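Local atomic coordinates of DUF1214 domain-containing protein (Burkholderia cenocepacia, PDB entry 6ANS), a protein that is of unknown function, belongs to the DUF1214 family and assembles with a second copy of itself. Residues T36-Q50 and L231-K243. Numbering follows the deposited sequence.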
loop_
_atom_site.group_PDB
_atom_site.type_symbol
_atom_site.label_atom_id
_atom_site.label_comp_id
_atom_site.label_asym_id
_atom_site.label_seq_id
_atom_site.Cartn_x
_atom_site.Cartn_y
_atom_site.Cartn_z
ATOM N N THR A 36 -18.998 13.049 -8.576
ATOM C CA THR A 36 -17.638 12.630 -8.908
ATOM C C THR A 36 -17.394 11.194 -8.473
ATOM O O THR A 36 -16.756 10.412 -9.197
ATOM C CB THR A 36 -16.604 13.547 -8.244
ATOM O OG1 THR A 36 -16.906 14.909 -8.546
ATOM C CG2 THR A 36 -15.197 13.216 -8.750
ATOM N N TRP A 37 -17.876 10.838 -7.280
ATOM C CA TRP A 37 -17.702 9.474 -6.808
ATOM C C TRP A 37 -18.403 8.500 -7.738
ATOM O O TRP A 37 -17.859 7.438 -8.060
ATOM C CB TRP A 37 -18.225 9.332 -5.371
ATOM C CG TRP A 37 -17.949 7.971 -4.794
ATOM C CD1 TRP A 37 -18.853 6.974 -4.590
ATOM C CD2 TRP A 37 -16.673 7.451 -4.374
ATOM N NE1 TRP A 37 -18.227 5.873 -4.064
ATOM C CE2 TRP A 37 -16.891 6.138 -3.921
ATOM C CE3 TRP A 37 -15.372 7.977 -4.327
ATOM C CZ2 TRP A 37 -15.866 5.335 -3.437
ATOM C CZ3 TRP A 37 -14.347 7.178 -3.843
ATOM C CH2 TRP A 37 -14.598 5.872 -3.403
ATOM N N ALA A 38 -19.611 8.849 -8.196
ATOM C CA ALA A 38 -20.300 7.985 -9.148
ATOM C C ALA A 38 -19.494 7.843 -10.432
ATOM O O ALA A 38 -19.280 6.728 -10.925
ATOM C CB ALA A 38 -21.697 8.536 -9.443
ATOM N N ASP A 39 -19.019 8.970 -10.977
ATOM C CA ASP A 39 -18.235 8.931 -12.210
ATOM C C ASP A 39 -16.951 8.138 -12.028
ATOM O O ASP A 39 -16.524 7.415 -12.933
ATOM C CB ASP A 39 -17.903 10.351 -12.668
ATOM C CG ASP A 39 -19.123 11.112 -13.102
ATOM O OD1 ASP A 39 -20.212 10.489 -13.195
ATOM O OD2 ASP A 39 -18.999 12.336 -13.308
ATOM N N PHE A 40 -16.306 8.299 -10.870
ATOM C CA PHE A 40 -15.107 7.532 -10.529
ATOM C C PHE A 40 -15.365 6.030 -10.589
ATOM O O PHE A 40 -14.617 5.277 -11.234
ATOM C CB PHE A 40 -14.637 7.979 -9.139
ATOM C CG PHE A 40 -13.582 7.119 -8.518
ATOM C CD1 PHE A 40 -12.242 7.311 -8.835
ATOM C CD2 PHE A 40 -13.915 6.188 -7.529
ATOM C CE1 PHE A 40 -11.252 6.539 -8.232
ATOM C CE2 PHE A 40 -12.928 5.420 -6.898
ATOM C CZ PHE A 40 -11.601 5.593 -7.247
ATOM N N CYS A 41 -16.425 5.570 -9.920
ATOM C CA CYS A 41 -16.720 4.141 -9.915
ATOM C C CYS A 41 -17.119 3.649 -11.309
ATOM O O CYS A 41 -16.713 2.556 -11.725
ATOM C CB CYS A 41 -17.805 3.843 -8.871
ATOM S SG CYS A 41 -17.256 4.204 -7.161
ATOM N N ASP A 42 -17.879 4.453 -12.059
ATOM C CA ASP A 42 -18.272 4.050 -13.416
ATOM C C ASP A 42 -17.081 3.982 -14.371
ATOM O O ASP A 42 -17.079 3.169 -15.306
ATOM C CB ASP A 42 -19.306 5.019 -13.996
ATOM C CG ASP A 42 -20.660 4.905 -13.326
ATOM O OD1 ASP A 42 -20.904 3.899 -12.618
ATOM O OD2 ASP A 42 -21.488 5.815 -13.544
ATOM N N THR A 43 -16.092 4.862 -14.200
ATOM C CA THR A 43 -14.880 4.747 -15.002
ATOM C C THR A 43 -14.120 3.483 -14.637
ATOM O O THR A 43 -13.661 2.747 -15.515
ATOM C CB THR A 43 -14.011 5.989 -14.818
ATOM O OG1 THR A 43 -14.767 7.142 -15.197
ATOM C CG2 THR A 43 -12.698 5.891 -15.649
ATOM N N LEU A 44 -14.007 3.201 -13.343
ATOM C CA LEU A 44 -13.463 1.922 -12.899
ATOM C C LEU A 44 -14.193 0.756 -13.549
ATOM O O LEU A 44 -13.568 -0.167 -14.086
ATOM C CB LEU A 44 -13.588 1.826 -11.386
ATOM C CG LEU A 44 -12.381 2.386 -10.686
ATOM C CD1 LEU A 44 -12.602 2.394 -9.183
ATOM C CD2 LEU A 44 -11.241 1.463 -11.106
ATOM N N LYS A 45 -15.528 0.794 -13.517
ATOM C CA LYS A 45 -16.311 -0.295 -14.086
ATOM C C LYS A 45 -16.003 -0.471 -15.565
ATOM O O LYS A 45 -15.738 -1.586 -16.022
ATOM C CB LYS A 45 -17.808 -0.039 -13.861
ATOM C CG LYS A 45 -18.738 -1.110 -14.428
ATOM C CD LYS A 45 -20.134 -1.017 -13.758
ATOM C CE LYS A 45 -20.835 0.305 -14.070
ATOM N NZ LYS A 45 -22.211 0.379 -13.498
ATOM N N ARG A 46 -16.005 0.637 -16.322
ATOM C CA ARG A 46 -15.772 0.576 -17.757
ATOM C C ARG A 46 -14.393 0.009 -18.087
ATOM O O ARG A 46 -14.207 -0.590 -19.154
ATOM C CB ARG A 46 -15.935 1.971 -18.355
ATOM C CG ARG A 46 -16.053 1.993 -19.855
ATOM C CD ARG A 46 -16.347 3.395 -20.375
ATOM N NE ARG A 46 -15.214 4.301 -20.169
ATOM C CZ ARG A 46 -15.314 5.477 -19.555
ATOM N NH1 ARG A 46 -16.501 5.893 -19.119
ATOM N NH2 ARG A 46 -14.240 6.242 -19.394
ATOM N N SER A 47 -13.428 0.154 -17.178
ATOM C CA SER A 47 -12.107 -0.443 -17.372
ATOM C C SER A 47 -12.163 -1.956 -17.529
ATOM O O SER A 47 -11.244 -2.534 -18.112
ATOM C CB SER A 47 -11.199 -0.118 -16.194
ATOM O OG SER A 47 -10.894 1.254 -16.156
ATOM N N GLY A 48 -13.208 -2.612 -17.015
ATOM C CA GLY A 48 -13.364 -4.048 -17.220
ATOM C C GLY A 48 -13.374 -4.454 -18.681
ATOM O O GLY A 48 -13.017 -5.591 -19.003
ATOM N N GLU A 49 -13.761 -3.541 -19.578
ATOM C CA GLU A 49 -13.750 -3.851 -21.007
ATOM C C GLU A 49 -12.342 -4.123 -21.519
ATOM O O GLU A 49 -12.171 -4.864 -22.494
ATOM C CB GLU A 49 -14.395 -2.715 -21.794
ATOM C CG GLU A 49 -15.864 -2.483 -21.413
ATOM C CD GLU A 49 -16.437 -1.177 -21.960
ATOM O OE1 GLU A 49 -15.690 -0.406 -22.599
ATOM O OE2 GLU A 49 -17.641 -0.917 -21.739
ATOM N N GLN A 50 -11.319 -3.531 -20.895
ATOM C CA GLN A 50 -9.953 -3.845 -21.311
ATOM C C GLN A 50 -9.586 -5.301 -21.021
ATOM O O GLN A 50 -8.734 -5.873 -21.710
ATOM C CB GLN A 50 -8.958 -2.917 -20.612
ATOM C CG GLN A 50 -9.184 -1.457 -20.893
ATOM C CD GLN A 50 -9.176 -1.160 -22.375
ATOM O OE1 GLN A 50 -8.445 -1.782 -23.136
ATOM N NE2 GLN A 50 -9.991 -0.201 -22.788
ATOM N N LEU A 231 -9.357 12.119 -8.015
ATOM C CA LEU A 231 -10.172 10.920 -8.215
ATOM C C LEU A 231 -10.316 10.587 -9.697
ATOM O O LEU A 231 -10.130 9.434 -10.109
ATOM C CB LEU A 231 -11.544 11.098 -7.564
ATOM C CG LEU A 231 -11.538 11.018 -6.034
ATOM C CD1 LEU A 231 -12.884 11.465 -5.464
ATOM C CD2 LEU A 231 -11.203 9.610 -5.587
HETATM N N MSE A 232 -10.645 11.583 -10.521
HETATM C CA MSE A 232 -10.839 11.325 -11.944
HETATM C C MSE A 232 -9.519 10.885 -12.583
HETATM O O MSE A 232 -9.501 9.948 -13.386
HETATM C CB MSE A 232 -11.426 12.555 -12.658
HETATM C CG MSE A 232 -12.893 12.840 -12.262
HETATM SE SE MSE A 232 -14.021 11.206 -11.953
HETATM C CE MSE A 232 -13.897 10.447 -13.774
ATOM N N ARG A 233 -8.403 11.521 -12.208
ATOM C CA ARG A 233 -7.119 11.072 -12.746
ATOM C C ARG A 233 -6.820 9.640 -12.317
ATOM O O ARG A 233 -6.331 8.832 -13.121
ATOM C CB ARG A 233 -5.983 12.016 -12.324
ATOM C CG ARG A 233 -5.892 13.306 -13.191
ATOM C CD ARG A 233 -4.635 14.128 -12.853
ATOM N NE ARG A 233 -4.739 14.717 -11.518
ATOM C CZ ARG A 233 -5.391 15.847 -11.260
ATOM N NH1 ARG A 233 -5.974 16.513 -12.252
ATOM N NH2 ARG A 233 -5.450 16.316 -10.019
ATOM N N ALA A 234 -7.121 9.300 -11.061
ATOM C CA ALA A 234 -6.900 7.931 -10.599
ATOM C C ALA A 234 -7.728 6.941 -11.408
ATOM O O ALA A 234 -7.205 5.933 -11.892
ATOM C CB ALA A 234 -7.220 7.816 -9.104
ATOM N N ALA A 235 -9.021 7.234 -11.595
ATOM C CA ALA A 235 -9.884 6.335 -12.364
ATOM C C ALA A 235 -9.409 6.224 -13.801
ATOM O O ALA A 235 -9.384 5.129 -14.372
ATOM C CB ALA A 235 -11.349 6.814 -12.329
ATOM N N GLN A 236 -9.034 7.355 -14.404
ATOM C CA GLN A 236 -8.582 7.336 -15.791
ATOM C C GLN A 236 -7.227 6.652 -15.935
ATOM O O GLN A 236 -6.937 6.092 -16.997
ATOM C CB GLN A 236 -8.554 8.763 -16.347
ATOM C CG GLN A 236 -9.949 9.256 -16.770
ATOM C CD GLN A 236 -10.147 10.738 -16.535
ATOM O OE1 GLN A 236 -9.177 11.489 -16.373
ATOM N NE2 GLN A 236 -11.412 11.181 -16.544
ATOM N N PHE A 237 -6.402 6.679 -14.882
ATOM C CA PHE A 237 -5.155 5.916 -14.877
ATOM C C PHE A 237 -5.414 4.419 -15.035
ATOM O O PHE A 237 -4.703 3.742 -15.786
ATOM C CB PHE A 237 -4.379 6.194 -13.587
ATOM C CG PHE A 237 -3.027 5.512 -13.509
ATOM C CD1 PHE A 237 -1.877 6.153 -13.983
ATOM C CD2 PHE A 237 -2.904 4.244 -12.942
ATOM C CE1 PHE A 237 -0.624 5.533 -13.896
ATOM C CE2 PHE A 237 -1.661 3.612 -12.858
ATOM C CZ PHE A 237 -0.511 4.259 -13.332
ATOM N N VAL A 238 -6.408 3.879 -14.323
ATOM C CA VAL A 238 -6.719 2.452 -14.441
ATOM C C VAL A 238 -7.107 2.111 -15.872
ATOM O O VAL A 238 -6.581 1.163 -16.476
ATOM C CB VAL A 238 -7.849 2.050 -13.473
ATOM C CG1 VAL A 238 -8.247 0.602 -13.732
ATOM C CG2 VAL A 238 -7.416 2.227 -12.041
ATOM N N GLU A 239 -8.027 2.886 -16.439
ATOM C CA GLU A 239 -8.499 2.596 -17.790
ATOM C C GLU A 239 -7.380 2.740 -18.810
ATOM O O GLU A 239 -7.180 1.855 -19.652
ATOM C CB GLU A 239 -9.662 3.516 -18.156
ATOM C CG GLU A 239 -10.152 3.326 -19.593
ATOM C CD GLU A 239 -11.567 3.824 -19.791
ATOM O OE1 GLU A 239 -11.776 5.038 -19.575
ATOM O OE2 GLU A 239 -12.451 3.023 -20.194
ATOM N N GLN A 240 -6.624 3.844 -18.741
ATOM C CA GLN A 240 -5.603 4.100 -19.764
ATOM C C GLN A 240 -4.400 3.173 -19.622
ATOM O O GLN A 240 -3.821 2.749 -20.628
ATOM C CB GLN A 240 -5.140 5.558 -19.726
ATOM C CG GLN A 240 -6.206 6.580 -20.083
ATOM C CD GLN A 240 -6.817 6.326 -21.448
ATOM O OE1 GLN A 240 -6.107 6.054 -22.423
ATOM N NE2 GLN A 240 -8.142 6.416 -21.526
ATOM N N THR A 241 -3.992 2.857 -18.394
ATOM C CA THR A 241 -2.822 1.995 -18.223
ATOM C C THR A 241 -3.122 0.587 -18.697
ATOM O O THR A 241 -2.327 -0.015 -19.429
ATOM C CB THR A 241 -2.377 1.977 -16.761
ATOM O OG1 THR A 241 -2.043 3.305 -16.361
ATOM C CG2 THR A 241 -1.155 1.042 -16.538
ATOM N N SER A 242 -4.275 0.042 -18.290
ATOM C CA SER A 242 -4.654 -1.286 -18.758
ATOM C C SER A 242 -4.809 -1.295 -20.273
ATOM O O SER A 242 -4.351 -2.226 -20.943
ATOM C CB SER A 242 -5.938 -1.765 -18.065
ATOM O OG SER A 242 -7.063 -0.913 -18.277
ATOM N N LYS A 243 -5.436 -0.255 -20.837
ATOM C CA LYS A 243 -5.557 -0.190 -22.294
ATOM C C LYS A 243 -4.183 -0.131 -22.958
ATOM O O LYS A 243 -3.928 -0.855 -23.928
ATOM C CB LYS A 243 -6.404 1.013 -22.703
ATOM C CG LYS A 243 -6.497 1.281 -24.211
ATOM C CD LYS A 243 -7.428 2.482 -24.463
ATOM C CE LYS A 243 -7.363 3.029 -25.894
ATOM N NZ LYS A 243 -7.256 1.977 -26.943
HETATM O O HOH W 1 -13.733 8.921 -16.971
HETATM O O HOH W 2 -12.286 0.637 -21.134
#
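Glu239 and Arg46 close one margin of a worked example of a largely apolar seam with a charged border: the axes of segments 36-46 and 231-243 approach to 8.6 Å and run 6° from parallel. Glu239 can be followed outward. Its CB lies 3.3 Å from Ser47 OG, whose hydroxyl is turned back to Thr43 O. CG is anti to the backbone N (chi1 176°), which carries the extended chain across to Arg46. There the carboxylate is held side-on: Glu239 OE2 accepts from Arg46 NE at 3.0 Å and OE1 from Arg46 NH2 at 2.7 Å, each through its syn lone pair, with the two planes 26° apart. OE2 also accepts from a water that bridges to Arg46 O and Gln50 NE2; Gln50 OE1 is hydrogen-bonded to Arg53. Inward, packing is knobs-into-holes. Phe40 sits among Leu231, Met232, Ala234 and Ala235, with Leu231 CD2 over one ring face; Thr43 CG2 lies 3.7 Å from Ala235 CB; Met232, present as selenomethionine, is the reciprocal knob among Thr36, Asp39, Phe40 and Thr43. On the far side, Trp37 NE1 donates to Leu44 O of the second subunit. The knobs probably help set the helix spacing, while the two-pronged, water-braced grip probably limits rotation of the Glu239 carboxylate and links the helices at their more exposed margin.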